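PDB 6IDP: MATE family efflux transporter from Vibrio cholerae, which probably exports drugs and other foreign compounds across the bacterial inner membrane, as a MATE-family multidrug transporter whose conformational change depends on protons. Local coordinates for residues V310-Q321 with L360-M369; R389-L398 with L410-A421. All coordinates share one frame; numbering follows the deposited sequence.

Contact 1 (V310-Q321 with L360-M369). With OLC ((2R)-2,3-dihydroxypropyl (9Z)-octadec-9-enoate), chain P; OLC ((2R)-2,3-dihydroxypropyl (9Z)-octadec-9-enoate), chain G; OLC ((2R)-2,3-dihydroxypropyl (9Z)-octadec-9-enoate), chain F.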
# COMPACT_ATOMS: atom_id res chain seq x y z
N VAL A 310 0.48 19.13 -7.39
CA VAL A 310 -0.33 18.63 -6.29
C VAL A 310 -1.80 19.03 -6.47
O VAL A 310 -2.70 18.21 -6.26
CB VAL A 310 0.19 19.14 -4.93
CG1 VAL A 310 -0.82 18.86 -3.82
CG2 VAL A 310 1.53 18.49 -4.60
N ARG A 311 -2.03 20.27 -6.89
CA ARG A 311 -3.39 20.73 -7.13
C ARG A 311 -4.02 19.99 -8.30
O ARG A 311 -5.21 19.67 -8.26
CB ARG A 311 -3.40 22.25 -7.37
CG ARG A 311 -3.26 23.06 -6.09
CD ARG A 311 -3.09 24.54 -6.36
NE ARG A 311 -3.14 25.33 -5.13
CZ ARG A 311 -4.22 25.97 -4.70
NH1 ARG A 311 -5.35 25.93 -5.41
NH2 ARG A 311 -4.18 26.66 -3.57
N ILE A 312 -3.23 19.73 -9.33
CA ILE A 312 -3.68 18.91 -10.46
C ILE A 312 -4.10 17.53 -9.97
O ILE A 312 -5.17 17.03 -10.31
CB ILE A 312 -2.59 18.77 -11.54
CG1 ILE A 312 -2.35 20.10 -12.24
CG2 ILE A 312 -2.98 17.71 -12.56
CD1 ILE A 312 -1.23 20.05 -13.27
N ALA A 313 -3.25 16.92 -9.14
CA ALA A 313 -3.54 15.61 -8.57
C ALA A 313 -4.81 15.63 -7.73
O ALA A 313 -5.62 14.70 -7.80
CB ALA A 313 -2.36 15.15 -7.72
N CYS A 314 -4.99 16.67 -6.93
CA CYS A 314 -6.17 16.79 -6.08
C CYS A 314 -7.43 16.97 -6.92
O CYS A 314 -8.49 16.43 -6.58
CB CYS A 314 -6.02 17.95 -5.10
SG CYS A 314 -4.88 17.64 -3.74
N GLN A 315 -7.33 17.73 -8.00
CA GLN A 315 -8.46 17.94 -8.90
C GLN A 315 -8.92 16.62 -9.51
O GLN A 315 -10.12 16.34 -9.56
CB GLN A 315 -8.10 18.93 -10.01
CG GLN A 315 -7.99 20.36 -9.55
CD GLN A 315 -7.43 21.27 -10.62
OE1 GLN A 315 -7.63 21.04 -11.81
NE2 GLN A 315 -6.72 22.31 -10.21
N PHE A 316 -7.97 15.82 -9.98
CA PHE A 316 -8.31 14.53 -10.56
C PHE A 316 -9.01 13.64 -9.54
O PHE A 316 -10.07 13.09 -9.82
CB PHE A 316 -7.07 13.82 -11.10
CG PHE A 316 -7.32 12.39 -11.50
CD1 PHE A 316 -7.90 12.09 -12.72
CD2 PHE A 316 -6.99 11.35 -10.64
CE1 PHE A 316 -8.14 10.77 -13.08
CE2 PHE A 316 -7.24 10.03 -11.00
CZ PHE A 316 -7.81 9.74 -12.22
N VAL A 317 -8.42 13.51 -8.36
CA VAL A 317 -8.96 12.65 -7.31
C VAL A 317 -10.39 13.01 -6.95
O VAL A 317 -11.26 12.14 -6.89
CB VAL A 317 -8.08 12.70 -6.04
CG1 VAL A 317 -8.80 12.04 -4.88
CG2 VAL A 317 -6.74 12.03 -6.30
N LEU A 318 -10.65 14.30 -6.71
CA LEU A 318 -11.99 14.76 -6.38
C LEU A 318 -12.98 14.49 -7.51
O LEU A 318 -14.07 13.99 -7.27
CB LEU A 318 -11.97 16.26 -6.06
CG LEU A 318 -11.25 16.60 -4.76
CD1 LEU A 318 -11.26 18.09 -4.50
CD2 LEU A 318 -11.91 15.84 -3.61
N GLY A 319 -12.58 14.81 -8.74
CA GLY A 319 -13.44 14.60 -9.89
C GLY A 319 -13.69 13.13 -10.19
O GLY A 319 -14.83 12.72 -10.41
N PHE A 320 -12.63 12.34 -10.18
CA PHE A 320 -12.69 10.93 -10.53
C PHE A 320 -13.52 10.12 -9.53
O PHE A 320 -14.35 9.30 -9.92
CB PHE A 320 -11.27 10.36 -10.64
CG PHE A 320 -11.20 8.94 -11.12
CD1 PHE A 320 -11.53 8.62 -12.43
CD2 PHE A 320 -10.76 7.94 -10.27
CE1 PHE A 320 -11.45 7.31 -12.87
CE2 PHE A 320 -10.68 6.63 -10.71
CZ PHE A 320 -11.02 6.31 -12.01
N GLN A 321 -13.31 10.37 -8.24
CA GLN A 321 -14.07 9.67 -7.21
C GLN A 321 -15.53 10.14 -7.14
O GLN A 321 -16.39 9.41 -6.67
CB GLN A 321 -13.41 9.82 -5.84
CG GLN A 321 -11.96 9.32 -5.76
CD GLN A 321 -11.81 7.87 -6.17
OE1 GLN A 321 -12.65 7.03 -5.86
NE2 GLN A 321 -10.72 7.57 -6.86
N LEU A 360 -15.09 9.06 -0.72
CA LEU A 360 -13.80 8.48 -1.10
C LEU A 360 -12.89 9.50 -1.80
O LEU A 360 -11.68 9.31 -1.87
CB LEU A 360 -14.00 7.24 -1.98
CG LEU A 360 -14.71 6.06 -1.30
CD1 LEU A 360 -14.72 4.82 -2.19
CD2 LEU A 360 -14.09 5.75 0.06
N GLY A 361 -13.48 10.57 -2.32
CA GLY A 361 -12.70 11.66 -2.88
C GLY A 361 -11.90 12.34 -1.79
O GLY A 361 -10.71 12.60 -1.94
N ALA A 362 -12.58 12.62 -0.68
CA ALA A 362 -11.94 13.25 0.47
C ALA A 362 -10.91 12.32 1.12
O ALA A 362 -9.87 12.77 1.59
CB ALA A 362 -13.00 13.67 1.49
N LEU A 363 -11.21 11.02 1.15
CA LEU A 363 -10.27 10.05 1.70
C LEU A 363 -9.05 9.96 0.80
O LEU A 363 -7.92 9.86 1.28
CB LEU A 363 -10.93 8.68 1.86
CG LEU A 363 -10.06 7.55 2.42
CD1 LEU A 363 -9.47 7.93 3.77
CD2 LEU A 363 -10.87 6.26 2.55
N GLY A 364 -9.28 9.99 -0.51
CA GLY A 364 -8.21 10.00 -1.48
C GLY A 364 -7.29 11.19 -1.30
O GLY A 364 -6.07 11.07 -1.48
N ILE A 365 -7.86 12.35 -0.96
CA ILE A 365 -7.07 13.54 -0.68
C ILE A 365 -6.15 13.30 0.52
O ILE A 365 -4.97 13.67 0.49
CB ILE A 365 -7.96 14.77 -0.40
CG1 ILE A 365 -8.70 15.20 -1.67
CG2 ILE A 365 -7.12 15.93 0.14
CD1 ILE A 365 -7.78 15.63 -2.81
N CYS A 366 -6.70 12.68 1.55
CA CYS A 366 -5.96 12.35 2.75
C CYS A 366 -4.79 11.42 2.43
O CYS A 366 -3.67 11.61 2.92
CB CYS A 366 -6.88 11.71 3.79
SG CYS A 366 -6.11 11.46 5.41
N MET A 367 -5.05 10.41 1.61
CA MET A 367 -4.01 9.50 1.14
C MET A 367 -2.94 10.25 0.36
O MET A 367 -1.75 10.00 0.51
CB MET A 367 -4.61 8.40 0.26
CG MET A 367 -5.58 7.48 0.99
SD MET A 367 -6.55 6.46 -0.15
CE MET A 367 -5.26 5.57 -1.01
N LEU A 368 -3.39 11.19 -0.47
CA LEU A 368 -2.51 11.97 -1.32
C LEU A 368 -1.60 12.86 -0.49
O LEU A 368 -0.39 12.94 -0.73
CB LEU A 368 -3.33 12.81 -2.30
CG LEU A 368 -2.89 12.86 -3.76
CD1 LEU A 368 -2.89 11.47 -4.37
CD2 LEU A 368 -3.80 13.79 -4.54
N MET A 369 -2.18 13.52 0.50
CA MET A 369 -1.44 14.45 1.34
C MET A 369 -0.38 13.74 2.18
O MET A 369 0.69 14.30 2.42
CB MET A 369 -2.40 15.23 2.25
CG MET A 369 -3.34 16.16 1.50
SD MET A 369 -2.48 17.43 0.54
CE MET A 369 -2.56 16.77 -1.12
C18 OLC P . -4.43 6.65 -14.55
C10 OLC P . -5.28 13.88 -15.79
C9 OLC P . -5.52 14.42 -17.01
C17 OLC P . -5.46 7.68 -14.14
C11 OLC P . -3.86 13.57 -15.35
C8 OLC P . -4.38 14.73 -17.96
C16 OLC P . -4.93 9.07 -14.45
C12 OLC P . -3.82 13.28 -13.87
C7 OLC P . -4.91 14.84 -19.38
C15 OLC P . -3.96 9.50 -13.37
C13 OLC P . -4.42 11.92 -13.58
C6 OLC P . -5.00 16.29 -19.80
C14 OLC P . -3.37 10.84 -13.74
C5 OLC P . -3.62 16.83 -20.09
C18 OLC G . -12.67 17.24 0.24
C10 OLC G . -7.04 21.81 -4.91
C9 OLC G . -7.15 22.67 -5.94
C17 OLC G . -11.71 17.90 1.20
C11 OLC G . -7.97 21.93 -3.72
C16 OLC G . -10.37 18.10 0.53
C12 OLC G . -7.93 20.68 -2.88
C15 OLC G . -10.35 19.39 -0.26
C13 OLC G . -8.97 20.79 -1.78
C14 OLC G . -9.04 19.49 -1.01
C18 OLC F . -15.47 13.17 -4.55
C10 OLC F . -15.43 17.99 -7.94
C9 OLC F . -14.36 18.47 -8.62
C17 OLC F . -16.75 13.88 -4.13
C11 OLC F . -15.71 18.43 -6.52
C8 OLC F . -13.40 19.46 -7.99
C16 OLC F . -16.40 15.06 -3.25
C12 OLC F . -17.05 17.86 -6.07
C15 OLC F . -17.66 15.84 -2.96
C13 OLC F . -17.01 17.60 -4.58
C14 OLC F . -18.08 16.59 -4.21

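Contact 2 (R389-L398 with L410-A421). With OLC ((2R)-2,3-dihydroxypropyl (9Z)-octadec-9-enoate), chain L.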
# COMPACT_ATOMS: atom_id res chain seq x y z
N ARG A 389 -6.58 11.11 11.10
CA ARG A 389 -7.60 10.46 10.28
C ARG A 389 -8.21 9.28 11.03
O ARG A 389 -9.42 9.10 11.02
CB ARG A 389 -7.00 9.99 8.95
CG ARG A 389 -8.02 9.46 7.96
CD ARG A 389 -8.13 7.94 7.98
NE ARG A 389 -9.38 7.49 7.39
CZ ARG A 389 -9.64 6.23 7.06
NH1 ARG A 389 -8.72 5.29 7.23
NH2 ARG A 389 -10.81 5.91 6.53
N LEU A 390 -7.36 8.51 11.69
CA LEU A 390 -7.79 7.30 12.36
C LEU A 390 -8.50 7.54 13.68
O LEU A 390 -9.66 7.18 13.86
CB LEU A 390 -6.59 6.38 12.61
CG LEU A 390 -6.73 4.97 12.04
CD1 LEU A 390 -8.19 4.56 12.02
CD2 LEU A 390 -6.11 4.89 10.65
N PHE A 391 -7.79 8.16 14.61
CA PHE A 391 -8.23 8.18 16.00
C PHE A 391 -9.03 9.43 16.37
O PHE A 391 -9.77 9.42 17.35
CB PHE A 391 -7.01 8.04 16.93
CG PHE A 391 -6.25 6.76 16.72
CD1 PHE A 391 -6.76 5.56 17.18
CD2 PHE A 391 -5.02 6.77 16.08
CE1 PHE A 391 -6.07 4.38 16.99
CE2 PHE A 391 -4.32 5.59 15.89
CZ PHE A 391 -4.85 4.39 16.35
N ALA A 392 -8.89 10.49 15.59
CA ALA A 392 -9.61 11.73 15.87
C ALA A 392 -10.91 11.83 15.08
O ALA A 392 -11.90 12.38 15.57
CB ALA A 392 -8.73 12.94 15.57
N PHE A 393 -10.91 11.29 13.87
CA PHE A 393 -12.03 11.48 12.94
C PHE A 393 -12.81 10.20 12.63
O PHE A 393 -14.00 10.11 12.92
CB PHE A 393 -11.52 12.10 11.65
CG PHE A 393 -10.74 13.37 11.85
CD1 PHE A 393 -11.18 14.32 12.76
CD2 PHE A 393 -9.57 13.60 11.15
CE1 PHE A 393 -10.47 15.49 12.96
CE2 PHE A 393 -8.85 14.77 11.35
CZ PHE A 393 -9.30 15.71 12.25
N TYR A 394 -12.14 9.22 12.03
CA TYR A 394 -12.81 8.03 11.51
C TYR A 394 -13.47 7.19 12.60
O TYR A 394 -14.68 6.99 12.60
CB TYR A 394 -11.82 7.17 10.72
CG TYR A 394 -12.47 6.09 9.88
CD1 TYR A 394 -13.39 6.42 8.90
CD2 TYR A 394 -12.13 4.76 10.05
CE1 TYR A 394 -13.98 5.44 8.12
CE2 TYR A 394 -12.71 3.77 9.27
CZ TYR A 394 -13.63 4.12 8.31
OH TYR A 394 -14.22 3.15 7.53
N LEU A 395 -12.66 6.68 13.53
CA LEU A 395 -13.16 5.80 14.58
C LEU A 395 -14.17 6.48 15.52
O LEU A 395 -15.17 5.86 15.87
CB LEU A 395 -12.00 5.22 15.39
CG LEU A 395 -11.17 4.13 14.70
CD1 LEU A 395 -10.06 3.63 15.61
CD2 LEU A 395 -12.06 2.97 14.25
N PRO A 396 -13.92 7.74 15.93
CA PRO A 396 -14.97 8.35 16.76
C PRO A 396 -16.30 8.52 16.02
O PRO A 396 -17.35 8.35 16.64
CB PRO A 396 -14.37 9.72 17.12
CG PRO A 396 -12.91 9.53 17.03
CD PRO A 396 -12.71 8.58 15.88
N CYS A 397 -16.25 8.85 14.74
CA CYS A 397 -17.48 9.03 13.96
C CYS A 397 -18.19 7.69 13.74
O CYS A 397 -19.41 7.63 13.76
CB CYS A 397 -17.18 9.71 12.62
SG CYS A 397 -16.95 11.51 12.74
N LEU A 398 -17.41 6.63 13.53
CA LEU A 398 -17.97 5.29 13.42
C LEU A 398 -18.70 4.89 14.69
O LEU A 398 -19.80 4.34 14.64
CB LEU A 398 -16.88 4.26 13.11
CG LEU A 398 -16.24 4.29 11.73
CD1 LEU A 398 -15.37 3.06 11.53
CD2 LEU A 398 -17.30 4.40 10.65
N LEU A 410 -23.48 3.96 11.35
CA LEU A 410 -22.06 3.69 11.22
C LEU A 410 -21.57 4.08 9.82
O LEU A 410 -20.48 4.63 9.68
CB LEU A 410 -21.77 2.22 11.52
CG LEU A 410 -20.31 1.77 11.62
CD1 LEU A 410 -20.17 0.68 12.68
CD2 LEU A 410 -19.81 1.26 10.28
N PHE A 411 -22.37 3.79 8.80
CA PHE A 411 -22.03 4.18 7.44
C PHE A 411 -21.97 5.70 7.31
O PHE A 411 -21.09 6.23 6.64
CB PHE A 411 -23.04 3.61 6.43
CG PHE A 411 -23.00 2.11 6.32
CD1 PHE A 411 -21.87 1.39 6.68
CD2 PHE A 411 -24.10 1.41 5.84
CE1 PHE A 411 -21.84 0.01 6.57
CE2 PHE A 411 -24.07 0.03 5.72
CZ PHE A 411 -22.94 -0.67 6.09
N ILE A 412 -22.91 6.38 7.96
CA ILE A 412 -22.92 7.84 7.98
C ILE A 412 -21.66 8.37 8.67
O ILE A 412 -21.07 9.37 8.24
CB ILE A 412 -24.17 8.39 8.71
CG1 ILE A 412 -25.44 7.95 7.99
CG2 ILE A 412 -24.12 9.91 8.79
CD1 ILE A 412 -25.56 8.48 6.58
N GLY A 413 -21.25 7.69 9.74
CA GLY A 413 -20.04 8.05 10.45
C GLY A 413 -18.81 7.97 9.56
O GLY A 413 -17.95 8.85 9.60
N ALA A 414 -18.73 6.91 8.76
CA ALA A 414 -17.61 6.74 7.83
C ALA A 414 -17.58 7.87 6.81
O ALA A 414 -16.52 8.35 6.43
CB ALA A 414 -17.69 5.39 7.14
N LEU A 415 -18.77 8.27 6.37
CA LEU A 415 -18.91 9.39 5.44
C LEU A 415 -18.39 10.68 6.05
O LEU A 415 -17.57 11.38 5.45
CB LEU A 415 -20.38 9.54 5.03
CG LEU A 415 -20.79 10.87 4.39
CD1 LEU A 415 -20.09 11.08 3.07
CD2 LEU A 415 -22.30 10.91 4.20
N VAL A 416 -18.88 11.00 7.25
CA VAL A 416 -18.48 12.23 7.93
C VAL A 416 -16.99 12.21 8.26
O VAL A 416 -16.29 13.19 8.04
CB VAL A 416 -19.29 12.44 9.22
CG1 VAL A 416 -18.76 13.64 10.00
CG2 VAL A 416 -20.77 12.62 8.90
N GLY A 417 -16.53 11.08 8.79
CA GLY A 417 -15.14 10.92 9.16
C GLY A 417 -14.18 11.12 8.00
O GLY A 417 -13.17 11.82 8.14
N ASN A 418 -14.50 10.52 6.86
CA ASN A 418 -13.64 10.63 5.68
C ASN A 418 -13.55 12.06 5.17
O ASN A 418 -12.47 12.53 4.81
CB ASN A 418 -14.15 9.71 4.57
CG ASN A 418 -13.83 8.25 4.83
OD1 ASN A 418 -12.98 7.93 5.65
ND2 ASN A 418 -14.53 7.36 4.13
N ILE A 419 -14.69 12.75 5.14
CA ILE A 419 -14.75 14.12 4.65
C ILE A 419 -13.95 15.07 5.53
O ILE A 419 -13.18 15.90 5.03
CB ILE A 419 -16.20 14.61 4.55
CG1 ILE A 419 -16.90 13.93 3.37
CG2 ILE A 419 -16.26 16.13 4.41
CD1 ILE A 419 -18.34 14.35 3.19
N ILE A 420 -14.12 14.93 6.84
CA ILE A 420 -13.38 15.74 7.80
C ILE A 420 -11.88 15.49 7.67
O ILE A 420 -11.09 16.43 7.66
CB ILE A 420 -13.83 15.45 9.25
CG1 ILE A 420 -15.29 15.88 9.45
CG2 ILE A 420 -12.93 16.17 10.24
CD1 ILE A 420 -15.78 15.75 10.88
N ALA A 421 -11.51 14.22 7.56
CA ALA A 421 -10.10 13.83 7.46
C ALA A 421 -9.42 14.41 6.23
O ALA A 421 -8.27 14.85 6.30
CB ALA A 421 -9.99 12.32 7.45
C18 OLC L . -28.24 11.22 11.39
C10 OLC L . -21.34 12.35 14.09
C17 OLC L . -28.10 9.72 11.56
C11 OLC L . -21.15 11.45 12.89
C16 OLC L . -26.63 9.33 11.50
C12 OLC L . -22.06 10.24 13.00
C15 OLC L . -25.84 10.10 12.54
C13 OLC L . -23.50 10.69 13.11
C14 OLC L . -24.41 9.61 12.56
O HOH W 1 -11.57 9.07 7.78
O HOH W 2 -14.09 4.54 4.36

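Contact 1 (V310-Q321 with L360-M369)
A knobs-into-holes seam between two antiparallel membrane helices is illustrated by Val317, whose side chain drops into the hollow framed by Gly361, Gly364, Ile365 and Leu368. Its branches divide the work. CG1, set anti to the backbone N (chi1 168°), lies 3.6 Å from Gly361 O over the stretch bared by the two glycines, while CG2 meets Leu368 CD2 tip to tip. The same Leu368 CD2 also rests on Ala313 CB at 3.7 Å. In this largely helical MATE transporter the pair joins helix 303-330 to helix 360-375, and the axes of the two segments approach to 8.3 Å. Around Gly361 the backbones come nearest, and Gln321 CB sits 3.6 Å from Gly361 CA. One turn along, Leu318 and Ile365 cross at about a right angle, CD2 against CG1 at 3.8 Å. Sulfur fills the far end: Cys314 SG has Ile365 CD1 and Met369 CE each at 3.6 Å, the bent Met369 chain laying its methyl against both Cys314 SG and Val310 CG1. Monoolein chains line the outer side, one ending 3.6 Å from Gly361 CA at its C18, another running past Ile365 CG2 and Cys314 CB. Ala313 also touches Leu14 of helix 5-39.

Contact 2 (R389-L398 with L410-A421)
Cys397 and Leu398 press into the small-residue face of segment 410-421, the second arm of helix 379-435, in a glycine-lined antiparallel interface of the kind that lets membrane helices come close. Gly413 and Gly417 supply the hollows, and the short segment axes approach to 7.7 Å. Cys397 CB fits against Gly413 O at 3.2 Å, with its SG alongside Val416 CG1; in return Gly413 CA makes a CA-H...O contact of 3.4 Å with Cys397 O. The Tyr394 backbone lies against Gly417, their CA atoms 4.4 Å apart, and Phe393 CB nears Gly417 O. Leu398 pushes one methyl, CD2, into the dip between Leu410 and Ala414, 3.7 Å from Ala414 CB. At the other end the bump is aromatic: Ile420 CG2 sits over one face of the Phe393 ring in a CH-pi contact, 3.8 Å from the centroid, and Ala421 fills the corner between Phe393 and Arg389 CG.

The polar side is layered. Arg389 NH2 gives a nearly straight hydrogen bond (167°) to Asn418 OD1, 3.1 Å away at the guanidinium edge, and a water linking Arg389 NE to the same OD1 makes a second bridge. The bend at chi2 (-97°) turns the arginine along the helix toward Tyr394, bringing NH2 over the centre of its ring. The ring and the Asn418 amide run side by side with planes 6° apart, and Tyr394 CE1 reaches Ala414 CB. Asn418 ND2 is held by Ser359 OG and a second water.

Helix 360-375 covers Arg389 and Asn418 through Leu363, whereas Trp269 of helix 263-279 packs on Tyr394 and Leu410.

Read from the N terminus, the two contacts occur in series. Helix 303-330 enters contact 1 first; the chain then passes through helices 332-339 and 343-355 and returns along helix 360-375, so contact 1 closes that excursion before contact 2 begins. The next helix, 379-435, supplies both sides of contact 2, which closes a short helical turnabout of 11 residues. Neither contact encloses or crosses the other. Their centres are about 17 Å apart, yet they meet directly: Ala362 CB packs 3.5 Å from Asn418 O, and Cys366 SG lies 3.8 Å from Arg389 CG. Helix 360-375 is thus shared ground, packed against 303-330 on one side and against 379-435 on another.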